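PDB 4HGZ: CcbJ from Streptomyces caelestis, which probably transfers a methyl group from S-adenosyl-L-methionine to a nitrogen atom of its substrate, as an N-methyltransferase. Local coordinates for residues R177-G185 and L196-L204. Residues are numbered along the deposited sequence; the frame is centred on the assembly and turned at random.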
ATOM      1  N   ARG C 177      11.231   5.772  -3.120  1.00 59.09           N
ATOM      2  CA  ARG C 177      10.029   5.490  -2.311  1.00 67.53           C
ATOM      3  C   ARG C 177      10.330   4.852  -0.950  1.00 63.88           C
ATOM      4  O   ARG C 177       9.919   3.727  -0.675  1.00 61.70           O
ATOM      5  CB  ARG C 177       9.021   4.617  -3.080  1.00 76.48           C
ATOM      6  CG  ARG C 177       8.366   5.301  -4.285  1.00 99.92           C
ATOM      7  CD  ARG C 177       6.950   4.767  -4.575  1.00123.34           C
ATOM      8  NE  ARG C 177       5.912   5.455  -3.799  1.00130.14           N
ATOM      9  CZ  ARG C 177       5.158   6.454  -4.258  1.00117.04           C
ATOM     10  NH1 ARG C 177       5.312   6.896  -5.497  1.00112.15           N
ATOM     11  NH2 ARG C 177       4.244   7.013  -3.476  1.00 81.79           N
ATOM     12  N   LEU C 178      11.033   5.588  -0.097  1.00 58.86           N
ATOM     13  CA  LEU C 178      11.430   5.085   1.206  1.00 47.86           C
ATOM     14  C   LEU C 178      10.267   5.167   2.170  1.00 49.04           C
ATOM     15  O   LEU C 178       9.716   6.238   2.380  1.00 55.32           O
ATOM     16  CB  LEU C 178      12.590   5.921   1.758  1.00 42.47           C
ATOM     17  CG  LEU C 178      13.889   5.867   0.951  1.00 58.70           C
ATOM     18  CD1 LEU C 178      14.798   7.024   1.316  1.00 52.05           C
ATOM     19  CD2 LEU C 178      14.603   4.542   1.161  1.00 44.81           C
ATOM     20  N   ALA C 179       9.902   4.041   2.770  1.00 49.75           N
ATOM     21  CA  ALA C 179       8.853   4.045   3.782  1.00 47.07           C
ATOM     22  C   ALA C 179       9.340   4.725   5.055  1.00 51.65           C
ATOM     23  O   ALA C 179      10.538   4.691   5.376  1.00 51.50           O
ATOM     24  CB  ALA C 179       8.392   2.633   4.083  1.00 49.42           C
ATOM     25  N   THR C 180       8.405   5.349   5.767  1.00 50.60           N
ATOM     26  CA  THR C 180       8.697   5.976   7.041  1.00 53.68           C
ATOM     27  C   THR C 180       8.905   4.910   8.103  1.00 50.64           C
ATOM     28  O   THR C 180       8.150   3.950   8.183  1.00 55.54           O
ATOM     29  CB  THR C 180       7.544   6.892   7.487  1.00 56.97           C
ATOM     30  OG1 THR C 180       7.586   8.109   6.742  1.00 70.49           O
ATOM     31  CG2 THR C 180       7.652   7.208   8.969  1.00 47.33           C
ATOM     32  N   GLY C 181       9.935   5.078   8.917  1.00 47.51           N
ATOM     33  CA  GLY C 181      10.137   4.205  10.055  1.00 39.34           C
ATOM     34  C   GLY C 181      10.975   3.008   9.694  1.00 44.23           C
ATOM     35  O   GLY C 181      11.863   3.090   8.840  1.00 40.18           O
ATOM     36  N   ASN C 182      10.677   1.888  10.342  1.00 41.81           N
ATOM     37  CA  ASN C 182      11.456   0.674  10.195  1.00 40.38           C
ATOM     38  C   ASN C 182      11.012  -0.193   9.015  1.00 41.11           C
ATOM     39  O   ASN C 182       9.827  -0.338   8.771  1.00 49.74           O
ATOM     40  CB  ASN C 182      11.385  -0.128  11.498  1.00 44.37           C
ATOM     41  CG  ASN C 182      11.900   0.661  12.698  1.00 45.19           C
ATOM     42  OD1 ASN C 182      12.425   1.762  12.550  1.00 54.69           O
ATOM     43  ND2 ASN C 182      11.759   0.094  13.888  1.00 44.63           N
ATOM     44  N   THR C 183      11.965  -0.761   8.280  1.00 36.95           N
ATOM     45  CA  THR C 183      11.633  -1.761   7.268  1.00 38.71           C
ATOM     46  C   THR C 183      12.565  -2.970   7.375  1.00 39.94           C
ATOM     47  O   THR C 183      13.638  -2.900   7.984  1.00 38.49           O
ATOM     48  CB  THR C 183      11.740  -1.194   5.842  1.00 39.32           C
ATOM     49  OG1 THR C 183      13.100  -0.834   5.578  1.00 43.82           O
ATOM     50  CG2 THR C 183      10.864   0.041   5.678  1.00 39.51           C
ATOM     51  N   PHE C 184      12.138  -4.084   6.791  1.00 36.73           N
ATOM     52  CA  PHE C 184      12.995  -5.257   6.650  1.00 38.04           C
ATOM     53  C   PHE C 184      12.746  -5.888   5.288  1.00 38.13           C
ATOM     54  O   PHE C 184      11.599  -6.082   4.884  1.00 39.07           O
ATOM     55  CB  PHE C 184      12.736  -6.283   7.747  1.00 32.61           C
ATOM     56  CG  PHE C 184      13.764  -7.403   7.781  1.00 42.43           C
ATOM     57  CD1 PHE C 184      14.918  -7.288   8.548  1.00 33.57           C
ATOM     58  CD2 PHE C 184      13.576  -8.564   7.042  1.00 33.69           C
ATOM     59  CE1 PHE C 184      15.851  -8.305   8.587  1.00 38.84           C
ATOM     60  CE2 PHE C 184      14.510  -9.595   7.078  1.00 41.29           C
ATOM     61  CZ  PHE C 184      15.651  -9.460   7.844  1.00 37.25           C
ATOM     62  N   GLY C 185      13.812  -6.193   4.567  1.00 31.50           N
ATOM     63  CA  GLY C 185      13.649  -6.658   3.197  1.00 34.99           C
ATOM     64  C   GLY C 185      14.703  -7.649   2.771  1.00 37.42           C
ATOM     65  O   GLY C 185      15.736  -7.793   3.420  1.00 40.79           O
ATOM     66  N   LEU C 196      19.982  -9.869   3.611  1.00 42.41           N
ATOM     67  CA  LEU C 196      18.792  -9.106   3.981  1.00 42.03           C
ATOM     68  C   LEU C 196      19.197  -7.724   4.481  1.00 40.76           C
ATOM     69  O   LEU C 196      20.377  -7.458   4.701  1.00 40.58           O
ATOM     70  CB  LEU C 196      18.033  -9.850   5.080  1.00 31.10           C
ATOM     71  CG  LEU C 196      17.960 -11.348   4.792  1.00 32.71           C
ATOM     72  CD1 LEU C 196      17.652 -12.167   6.037  1.00 30.03           C
ATOM     73  CD2 LEU C 196      16.921 -11.589   3.721  1.00 35.86           C
ATOM     74  N   GLU C 197      18.214  -6.854   4.681  1.00 42.86           N
ATOM     75  CA  GLU C 197      18.481  -5.513   5.189  1.00 41.39           C
ATOM     76  C   GLU C 197      17.440  -5.109   6.202  1.00 36.28           C
ATOM     77  O   GLU C 197      16.243  -5.237   5.949  1.00 42.97           O
ATOM     78  CB  GLU C 197      18.500  -4.490   4.057  1.00 39.07           C
ATOM     79  CG  GLU C 197      18.819  -3.095   4.531  1.00 57.34           C
ATOM     80  CD  GLU C 197      19.328  -2.201   3.413  1.00 81.20           C
ATOM     81  OE1 GLU C 197      18.491  -1.661   2.658  1.00 78.15           O
ATOM     82  OE2 GLU C 197      20.565  -2.036   3.298  1.00 71.14           O
ATOM     83  N   ALA C 198      17.906  -4.655   7.362  1.00 38.99           N
ATOM     84  CA  ALA C 198      17.033  -4.056   8.362  1.00 39.76           C
ATOM     85  C   ALA C 198      17.373  -2.579   8.395  1.00 43.35           C
ATOM     86  O   ALA C 198      18.553  -2.201   8.394  1.00 43.42           O
ATOM     87  CB  ALA C 198      17.243  -4.689   9.722  1.00 36.12           C
ATOM     88  N   SER C 199      16.344  -1.744   8.411  1.00 32.61           N
ATOM     89  CA  SER C 199      16.546  -0.325   8.165  1.00 39.53           C
ATOM     90  C   SER C 199      15.656   0.578   9.028  1.00 36.04           C
ATOM     91  O   SER C 199      14.539   0.203   9.406  1.00 39.77           O
ATOM     92  CB  SER C 199      16.341  -0.048   6.674  1.00 34.71           C
ATOM     93  OG  SER C 199      16.425   1.327   6.383  1.00 53.94           O
ATOM     94  N   LYS C 200      16.173   1.758   9.360  1.00 37.93           N
ATOM     95  CA  LYS C 200      15.386   2.774  10.073  1.00 41.47           C
ATOM     96  C   LYS C 200      15.463   4.072   9.299  1.00 36.21           C
ATOM     97  O   LYS C 200      16.547   4.560   9.003  1.00 42.44           O
ATOM     98  CB  LYS C 200      15.900   2.991  11.492  1.00 32.24           C
ATOM     99  CG  LYS C 200      15.634   1.836  12.428  1.00 46.75           C
ATOM    100  CD  LYS C 200      16.390   2.002  13.737  1.00 60.83           C
ATOM    101  CE  LYS C 200      15.914   3.208  14.512  1.00 56.64           C
ATOM    102  NZ  LYS C 200      16.576   3.282  15.837  1.00 75.23           N
ATOM    103  N   HIS C 201      14.310   4.614   8.939  1.00 39.53           N
ATOM    104  CA  HIS C 201      14.275   5.813   8.128  1.00 37.11           C
ATOM    105  C   HIS C 201      13.564   6.903   8.884  1.00 40.58           C
ATOM    106  O   HIS C 201      12.472   6.694   9.399  1.00 50.05           O
ATOM    107  CB  HIS C 201      13.569   5.541   6.800  1.00 33.31           C
ATOM    108  CG  HIS C 201      13.385   6.757   5.944  1.00 35.44           C
ATOM    109  ND1 HIS C 201      12.192   7.053   5.320  1.00 41.53           N
ATOM    110  CD2 HIS C 201      14.240   7.754   5.610  1.00 44.63           C
ATOM    111  CE1 HIS C 201      12.321   8.177   4.637  1.00 35.03           C
ATOM    112  NE2 HIS C 201      13.552   8.627   4.802  1.00 37.73           N
ATOM    113  N   ASP C 202      14.198   8.065   8.962  1.00 43.24           N
ATOM    114  CA  ASP C 202      13.571   9.232   9.546  1.00 42.39           C
ATOM    115  C   ASP C 202      13.492  10.305   8.474  1.00 43.38           C
ATOM    116  O   ASP C 202      14.482  10.965   8.163  1.00 47.24           O
ATOM    117  CB  ASP C 202      14.359   9.716  10.763  1.00 37.92           C
ATOM    118  CG  ASP C 202      13.828  11.023  11.324  1.00 63.00           C
ATOM    119  OD1 ASP C 202      13.174  11.790  10.582  1.00 60.31           O
ATOM    120  OD2 ASP C 202      14.079  11.284  12.515  1.00 66.63           O
ATOM    121  N   PRO C 203      12.299  10.482   7.906  1.00 45.64           N
ATOM    122  CA  PRO C 203      12.081  11.358   6.772  1.00 42.77           C
ATOM    123  C   PRO C 203      12.219  12.833   7.157  1.00 41.62           C
ATOM    124  O   PRO C 203      12.367  13.689   6.285  1.00 47.82           O
ATOM    125  CB  PRO C 203      10.637  11.039   6.373  1.00 39.30           C
ATOM    126  CG  PRO C 203       9.973  10.716   7.664  1.00 37.70           C
ATOM    127  CD  PRO C 203      11.032   9.980   8.468  1.00 43.67           C
ATOM    128  N   LEU C 204      12.169  13.129   8.450  1.00 45.71           N
ATOM    129  CA  LEU C 204      12.361  14.508   8.914  1.00 46.66           C
ATOM    130  C   LEU C 204      13.848  14.872   8.954  1.00 42.73           C
ATOM    131  O   LEU C 204      14.263  15.845   8.342  1.00 49.27           O
ATOM    132  CB  LEU C 204      11.707  14.723  10.279  1.00 47.22           C
ATOM    133  CG  LEU C 204      11.663  16.169  10.757  1.00 59.01           C
ATOM    134  CD1 LEU C 204      11.342  17.091   9.600  1.00 41.97           C
ATOM    135  CD2 LEU C 204      10.649  16.343  11.869  1.00 53.99           C
TER
HETATM  136  O   HOH W   1      15.203  -2.409   4.279  1.00 62.13           O
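The imidazole of His201 lies between Leu178, whose CB rests over one face, and the backbone N of Pro203 on the opposite face, each offset toward the rim. Leu178 CB stands 4.0 Å from the centroid of the His201 ring, which qualifies as a CH-pi contact. At the ring edge, His201 ND1 donates to Ala179 O at 2.9 Å; the acceptor lies near the ring plane, but the nitrogen sits above the carbonyl plane, 52° out of it. CG anti to the backbone N (chi1 175°) carries the ring toward the 178-181 backbone, where ND1 reaches Ala179 O, and a hydrogen bond between NE2 and Tyr230 OH holds the ring at its second nitrogen; together the two bonds limit its rotation.

The Phe184 ring is bordered differently: Glu197 O lies over one face, Ala198 CB meets the edge 3.7 Å from Phe184 CD1, and Leu196 CB approaches CZ obliquely. On this same face of the sheet Asn182 and Lys200 run side by side, with Asn182 OD1 3.2 Å from Lys200 CG; Asn182 ND2 hydrogen-bonds Thr186 O, and Lys200 NZ forms a salt bridge with Glu188, both of a second subunit.

Strands 181-185 and 196-202 run antiparallel (156° between their directions), and Gly181–His201, Thr183–Ser199 and Gly185–Glu197 are hydrogen-bonded pairs, each with two N-H...O bonds, such as Thr183 N to Ser199 O at 3.0 Å. Asn182 and Phe184, paired with Lys200 and Ala198 without such bonds, turn CA-H toward Ser199 O and Glu197 O.

These strands form the hairpin 181-189/193-202 of a four-stranded antiparallel sheet, separate from the mixed sheet of the methyltransferase core. Strand 207-216 bonds to the other side of 193-202, while at strand 181-189 Phe184 meets Phe184 of two neighbouring subunits edge-to-face, placing the hairpin in the assembly interface.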